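Local coordinates for protein putative oxidoreductase (Gluconobacter oxydans, PDB 3WJ7) that probably works as an NAD(P)-dependent reductase of the short-chain dehydrogenase/reductase family, passing hydride between a nicotinamide coenzyme and a carbonyl substrate, at residues T16-A21 with L40-R45; P187-P192 with A333-H338. One frame throughout, in Å; residues are numbered along the deposited sequence.

Contact 1 of 2, residues T16-A21 with L40-R45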
loop_
_atom_site.group_PDB
_atom_site.type_symbol
_atom_site.label_atom_id
_atom_site.label_comp_id
_atom_site.label_asym_id
_atom_site.label_seq_id
_atom_site.Cartn_x
_atom_site.Cartn_y
_atom_site.Cartn_z
ATOM N N THR A 16 30.916 -19.927 -6.715
ATOM C CA THR A 16 29.522 -20.026 -6.332
ATOM C C THR A 16 29.115 -18.715 -5.603
ATOM O O THR A 16 29.685 -18.347 -4.569
ATOM C CB THR A 16 29.355 -21.293 -5.497
ATOM O OG1 THR A 16 29.609 -22.401 -6.343
ATOM C CG2 THR A 16 27.949 -21.461 -4.943
ATOM N N LEU A 17 28.192 -17.967 -6.203
ATOM C CA LEU A 17 27.649 -16.747 -5.563
ATOM C C LEU A 17 26.365 -17.093 -4.811
ATOM O O LEU A 17 25.447 -17.644 -5.411
ATOM C CB LEU A 17 27.370 -15.645 -6.598
ATOM C CG LEU A 17 26.631 -14.342 -6.170
ATOM C CD1 LEU A 17 27.473 -13.451 -5.260
ATOM C CD2 LEU A 17 26.208 -13.526 -7.381
ATOM N N VAL A 18 26.293 -16.798 -3.511
ATOM C CA VAL A 18 25.013 -16.907 -2.797
ATOM C C VAL A 18 24.563 -15.551 -2.336
ATOM O O VAL A 18 25.381 -14.780 -1.891
ATOM C CB VAL A 18 24.970 -17.964 -1.643
ATOM C CG1 VAL A 18 26.272 -18.720 -1.440
ATOM C CG2 VAL A 18 24.403 -17.374 -0.357
ATOM N N THR A 19 23.287 -15.226 -2.500
ATOM C CA THR A 19 22.764 -13.949 -2.018
ATOM C C THR A 19 21.980 -14.278 -0.786
ATOM O O THR A 19 21.710 -15.451 -0.559
ATOM C CB THR A 19 21.768 -13.315 -2.984
ATOM O OG1 THR A 19 20.595 -14.142 -3.057
ATOM C CG2 THR A 19 22.394 -13.133 -4.352
ATOM N N GLY A 20 21.579 -13.266 -0.008
ATOM C CA GLY A 20 20.870 -13.511 1.227
ATOM C C GLY A 20 21.595 -14.328 2.299
ATOM O O GLY A 20 20.950 -14.912 3.170
ATOM N N ALA A 21 22.931 -14.315 2.296
ATOM C CA ALA A 21 23.713 -15.164 3.178
ATOM C C ALA A 21 23.709 -14.768 4.647
ATOM O O ALA A 21 24.070 -15.586 5.494
ATOM C CB ALA A 21 25.131 -15.262 2.673
ATOM N N LEU A 40 33.140 -19.723 -2.326
ATOM C CA LEU A 40 32.037 -18.797 -2.117
ATOM C C LEU A 40 32.334 -17.305 -2.330
ATOM O O LEU A 40 33.409 -16.789 -2.010
ATOM C CB LEU A 40 31.430 -19.035 -0.746
ATOM C CG LEU A 40 30.766 -20.388 -0.445
ATOM C CD1 LEU A 40 30.170 -20.330 0.950
ATOM C CD2 LEU A 40 29.660 -20.765 -1.426
ATOM N N ARG A 41 31.368 -16.626 -2.930
ATOM C CA ARG A 41 31.286 -15.177 -2.877
ATOM C C ARG A 41 29.885 -14.822 -2.294
ATOM O O ARG A 41 28.870 -15.407 -2.656
ATOM C CB ARG A 41 31.531 -14.557 -4.266
ATOM C CG ARG A 41 31.450 -13.016 -4.297
ATOM C CD ARG A 41 31.700 -12.415 -5.692
ATOM N NE ARG A 41 32.988 -12.835 -6.211
ATOM C CZ ARG A 41 33.319 -12.935 -7.487
ATOM N NH1 ARG A 41 32.454 -12.648 -8.455
ATOM N NH2 ARG A 41 34.536 -13.371 -7.795
ATOM N N LEU A 42 29.817 -13.883 -1.377
ATOM C CA LEU A 42 28.553 -13.635 -0.697
ATOM C C LEU A 42 28.122 -12.223 -1.033
ATOM O O LEU A 42 28.853 -11.299 -0.765
ATOM C CB LEU A 42 28.722 -13.834 0.815
ATOM C CG LEU A 42 29.281 -15.208 1.254
ATOM C CD1 LEU A 42 29.410 -15.326 2.756
ATOM C CD2 LEU A 42 28.516 -16.408 0.722
ATOM N N LEU A 43 26.975 -12.043 -1.668
ATOM C CA LEU A 43 26.503 -10.697 -1.914
ATOM C C LEU A 43 25.872 -10.217 -0.621
ATOM O O LEU A 43 25.099 -10.950 -0.005
ATOM C CB LEU A 43 25.490 -10.651 -3.051
ATOM C CG LEU A 43 24.999 -9.265 -3.467
ATOM C CD1 LEU A 43 25.977 -8.544 -4.405
ATOM C CD2 LEU A 43 23.617 -9.357 -4.113
ATOM N N VAL A 44 26.257 -9.020 -0.195
ATOM C CA VAL A 44 25.674 -8.354 0.980
ATOM C C VAL A 44 25.321 -6.897 0.655
ATOM O O VAL A 44 25.898 -6.307 -0.282
ATOM C CB VAL A 44 26.667 -8.314 2.144
ATOM C CG1 VAL A 44 26.994 -9.724 2.632
ATOM C CG2 VAL A 44 27.924 -7.549 1.725
ATOM N N ARG A 45 24.384 -6.341 1.432
ATOM C CA ARG A 45 23.948 -4.939 1.312
ATOM C C ARG A 45 24.945 -3.927 1.926
ATOM O O ARG A 45 25.658 -4.263 2.882
ATOM C CB ARG A 45 22.568 -4.758 1.951
ATOM C CG ARG A 45 21.391 -4.784 0.976
ATOM C CD ARG A 45 20.116 -4.235 1.634
ATOM N NE ARG A 45 18.883 -4.502 0.876
ATOM C CZ ARG A 45 18.157 -5.624 0.958
ATOM N NH1 ARG A 45 18.526 -6.620 1.764
ATOM N NH2 ARG A 45 17.055 -5.759 0.223
#

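Contact 2 of 2, residues P187-P192 with A333-H338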
loop_
_atom_site.group_PDB
_atom_site.type_symbol
_atom_site.label_atom_id
_atom_site.label_comp_id
_atom_site.label_asym_id
_atom_site.label_seq_id
_atom_site.Cartn_x
_atom_site.Cartn_y
_atom_site.Cartn_z
ATOM N N PRO A 187 18.395 -24.163 14.865
ATOM C CA PRO A 187 19.310 -23.352 15.664
ATOM C C PRO A 187 19.730 -22.122 14.896
ATOM O O PRO A 187 19.509 -22.044 13.690
ATOM C CB PRO A 187 20.493 -24.300 15.918
ATOM C CG PRO A 187 20.463 -25.260 14.791
ATOM C CD PRO A 187 18.996 -25.441 14.465
ATOM N N ARG A 188 20.305 -21.152 15.597
ATOM C CA ARG A 188 20.804 -19.916 14.979
ATOM C C ARG A 188 19.689 -19.019 14.449
ATOM O O ARG A 188 19.846 -18.366 13.417
ATOM C CB ARG A 188 21.755 -20.216 13.840
ATOM C CG ARG A 188 23.028 -20.865 14.244
ATOM C CD ARG A 188 24.063 -20.124 13.464
ATOM N NE ARG A 188 25.325 -20.837 13.470
ATOM C CZ ARG A 188 26.490 -20.259 13.215
ATOM N NH1 ARG A 188 26.541 -18.951 12.941
ATOM N NH2 ARG A 188 27.592 -20.990 13.237
ATOM N N ASP A 189 18.577 -18.967 15.160
ATOM C CA ASP A 189 17.483 -18.167 14.710
ATOM C C ASP A 189 17.589 -16.816 15.412
ATOM O O ASP A 189 16.893 -16.530 16.383
ATOM C CB ASP A 189 16.152 -18.865 14.930
ATOM C CG ASP A 189 15.055 -18.229 14.130
ATOM O OD1 ASP A 189 15.376 -17.223 13.448
ATOM O OD2 ASP A 189 13.890 -18.713 14.178
ATOM N N ILE A 190 18.472 -16.000 14.851
ATOM C CA ILE A 190 19.063 -14.841 15.486
ATOM C C ILE A 190 18.087 -13.678 15.651
ATOM O O ILE A 190 17.982 -13.101 16.728
ATOM C CB ILE A 190 20.316 -14.464 14.683
ATOM C CG1 ILE A 190 21.423 -15.483 15.031
ATOM C CG2 ILE A 190 20.690 -12.995 14.881
ATOM C CD1 ILE A 190 22.562 -15.578 14.046
ATOM N N LYS A 191 17.352 -13.360 14.593
ATOM C CA LYS A 191 16.411 -12.260 14.633
ATOM C C LYS A 191 15.209 -12.537 15.523
ATOM O O LYS A 191 14.638 -11.593 16.112
ATOM C CB LYS A 191 15.886 -11.989 13.216
ATOM C CG LYS A 191 14.849 -10.881 13.169
ATOM C CD LYS A 191 14.158 -10.799 11.826
ATOM C CE LYS A 191 12.842 -10.050 11.956
ATOM N NZ LYS A 191 12.833 -8.927 10.977
ATOM N N PRO A 192 14.957 -13.832 15.775
ATOM C CA PRO A 192 13.958 -14.854 15.481
ATOM C C PRO A 192 13.080 -14.453 14.320
ATOM O O PRO A 192 12.464 -13.392 14.344
ATOM C CB PRO A 192 13.125 -14.932 16.775
ATOM C CG PRO A 192 13.386 -13.639 17.470
ATOM C CD PRO A 192 14.877 -13.560 17.223
ATOM N N ALA A 333 17.199 -25.464 22.261
ATOM C CA ALA A 333 18.488 -25.594 22.957
ATOM C C ALA A 333 19.330 -24.353 22.647
ATOM O O ALA A 333 19.979 -23.764 23.522
ATOM C CB ALA A 333 19.238 -26.881 22.578
ATOM N N TRP A 334 19.294 -23.937 21.396
ATOM C CA TRP A 334 20.020 -22.752 21.012
ATOM C C TRP A 334 19.476 -21.496 21.736
ATOM O O TRP A 334 20.254 -20.718 22.308
ATOM C CB TRP A 334 19.986 -22.594 19.519
ATOM C CG TRP A 334 20.957 -21.645 19.050
ATOM C CD1 TRP A 334 22.259 -21.898 18.649
ATOM C CD2 TRP A 334 20.761 -20.245 18.912
ATOM N NE1 TRP A 334 22.865 -20.734 18.270
ATOM C CE2 TRP A 334 21.970 -19.702 18.412
ATOM C CE3 TRP A 334 19.685 -19.388 19.170
ATOM C CZ2 TRP A 334 22.122 -18.337 18.158
ATOM C CZ3 TRP A 334 19.834 -18.041 18.907
ATOM C CH2 TRP A 334 21.039 -17.526 18.405
ATOM N N PHE A 335 18.158 -21.299 21.750
ATOM C CA PHE A 335 17.615 -20.152 22.479
ATOM C C PHE A 335 18.029 -20.090 23.974
ATOM O O PHE A 335 18.229 -18.993 24.502
ATOM C CB PHE A 335 16.086 -20.093 22.383
ATOM C CG PHE A 335 15.565 -19.798 21.010
ATOM C CD1 PHE A 335 16.084 -18.750 20.250
ATOM C CD2 PHE A 335 14.505 -20.530 20.497
ATOM C CE1 PHE A 335 15.567 -18.465 19.008
ATOM C CE2 PHE A 335 14.002 -20.268 19.223
ATOM C CZ PHE A 335 14.526 -19.229 18.487
ATOM N N ARG A 336 18.133 -21.248 24.642
ATOM C CA ARG A 336 18.470 -21.312 26.074
ATOM C C ARG A 336 19.930 -20.901 26.318
ATOM O O ARG A 336 20.211 -20.027 27.140
ATOM C CB ARG A 336 18.211 -22.709 26.614
ATOM C CG ARG A 336 17.815 -22.760 28.089
ATOM C CD ARG A 336 17.148 -24.098 28.411
ATOM N NE ARG A 336 15.817 -23.922 29.008
ATOM C CZ ARG A 336 14.741 -24.646 28.693
ATOM N NH1 ARG A 336 14.818 -25.595 27.771
ATOM N NH2 ARG A 336 13.577 -24.413 29.295
ATOM N N GLN A 337 20.842 -21.508 25.561
ATOM C CA GLN A 337 22.264 -21.185 25.607
ATOM C C GLN A 337 22.590 -19.757 25.224
ATOM O O GLN A 337 23.628 -19.238 25.628
ATOM C CB GLN A 337 23.053 -22.101 24.670
ATOM C CG GLN A 337 22.977 -23.569 25.022
ATOM C CD GLN A 337 23.464 -24.435 23.888
ATOM O OE1 GLN A 337 24.140 -23.950 22.979
ATOM N NE2 GLN A 337 23.109 -25.720 23.921
ATOM N N HIS A 338 21.746 -19.121 24.423
ATOM C CA HIS A 338 22.111 -17.813 23.883
ATOM C C HIS A 338 21.333 -16.695 24.548
ATOM O O HIS A 338 21.327 -15.565 24.092
ATOM C CB HIS A 338 22.060 -17.825 22.347
ATOM C CG HIS A 338 23.167 -18.634 21.733
ATOM N ND1 HIS A 338 24.259 -18.060 21.111
ATOM C CD2 HIS A 338 23.383 -19.973 21.704
ATOM C CE1 HIS A 338 25.089 -19.010 20.704
ATOM N NE2 HIS A 338 24.579 -20.180 21.051
#

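Contact 1 of 2, residues T16-A21 with L40-R45
Thr16, Leu17 and Val18 pair in parallel register with Leu40, Arg41 and Leu42, the two short strand axes approaching to 4.8 Å with 26° between their directions. The ladder is read from three backbone bonds that alternate between the strands: Arg41 N gives to Thr16 O at 2.9 Å, Val18 N to Arg41 O at 3.1 Å, and Leu43 N to Val18 O at 3.2 Å. This alternation of donors and acceptors is that of a regular parallel ladder.

On the face bearing Thr16, Val18, Leu40 and Leu42, Val18 CG1 touches both leucines of strand 40-44. It sits 3.9 Å from Leu42 CD2, a side chain lying alongside and pointing the same way, and also meets Leu40 CD2, across which it slants. Ala21 CB, past the strand end, reaches the same Leu42 methyl at 4.1 Å. Leu33 of helix 24-35 covers Thr16, Val18 and Leu40 here.

The other face carries Leu17 and Arg41. Leu17 CG stands anti to the backbone N (chi1 172°), which carries CD1 over the neighbouring strand to within 4.1 Å of both Arg41 CG and Leu43 CB. The Arg41 guanidinium leads away to a salt bridge with Glu59 and to the carbonyl of Lys76.

Beyond the paired residues, Thr19 CG2 packs alongside Leu43 CD2, and its OG1 is held by His83 and the backbone N of Val84.

Strand 15-18, helix 24-35 and strand 39-44 form the first beta-alpha-beta unit of a Rossmann fold; Thr19-Gly20-Ala21 begins the TGxxGxxG dinucleotide-binding loop of extended short-chain dehydrogenases.

Contact 2 of 2, residues P187-P192 with A333-H338
Trp334 meets the loop through the face of its indole, over which the backbone of Pro187, Arg188 and Asp189 passes. Two backbone nitrogens mark the path: Arg188 N lies 3.4 Å above the ring plane and Asp189 N 4.0 Å above it, both toward the rim. Between them Arg188 CA makes a CH-pi contact, 3.8 Å from the centroid of the six-membered ring and 19° off its normal. CG anti to the backbone N (chi1 -165°) lays the indole flat against the loop backbone. His338 CD2 lies over the opposite face, placing the ring between the loop and the helix end.

Apolar contacts are few. Pro187 CB touches Trp334 CB at 4.0 Å, and Ile190 CG1 comes obliquely to Trp334 CH2 at the same distance.

Phe335 is approached differently: Asp189 O stands near the ring plane, 3.5 Å from CE1, while Asp189 CB rests 3.9 Å from CZ. The Asp189 carboxylate is engaged by Thr193, and Asp189 centres an inverse gamma turn.

The Arg188 chain starts beside the indole, with CG 4.0 Å from Trp334 NE1, and its guanidinium forms a salt bridge with Glu55.

The loop follows strand 176-185 and leads into helix 194-203, whose Leu200 also touches Phe335; the last turn of helix 324-337 thus packs against the connection between these two elements, and Arg340 beyond it bonds to Ile190 O.

Contact 1 and contact 2 lie in series along the chain, with centres about 23 Å apart and nearest atoms about 9 Å apart, so they do not touch. Both reach the segment between strands 39-44 and 59-62: Leu42 of contact 1 packs on Leu56, while Arg188 of contact 2 pairs with Glu55 and touches Asn52. Helix 24-35, which covers one face of contact 1 through Leu33, also brings Arg31 close to Arg188. Contact 1 borders the probable coenzyme site, and Gly20 is about 9 Å from a bound mercury ion; in contact 2 the side chain of Phe335 is about 13 Å from a bound mercury ion.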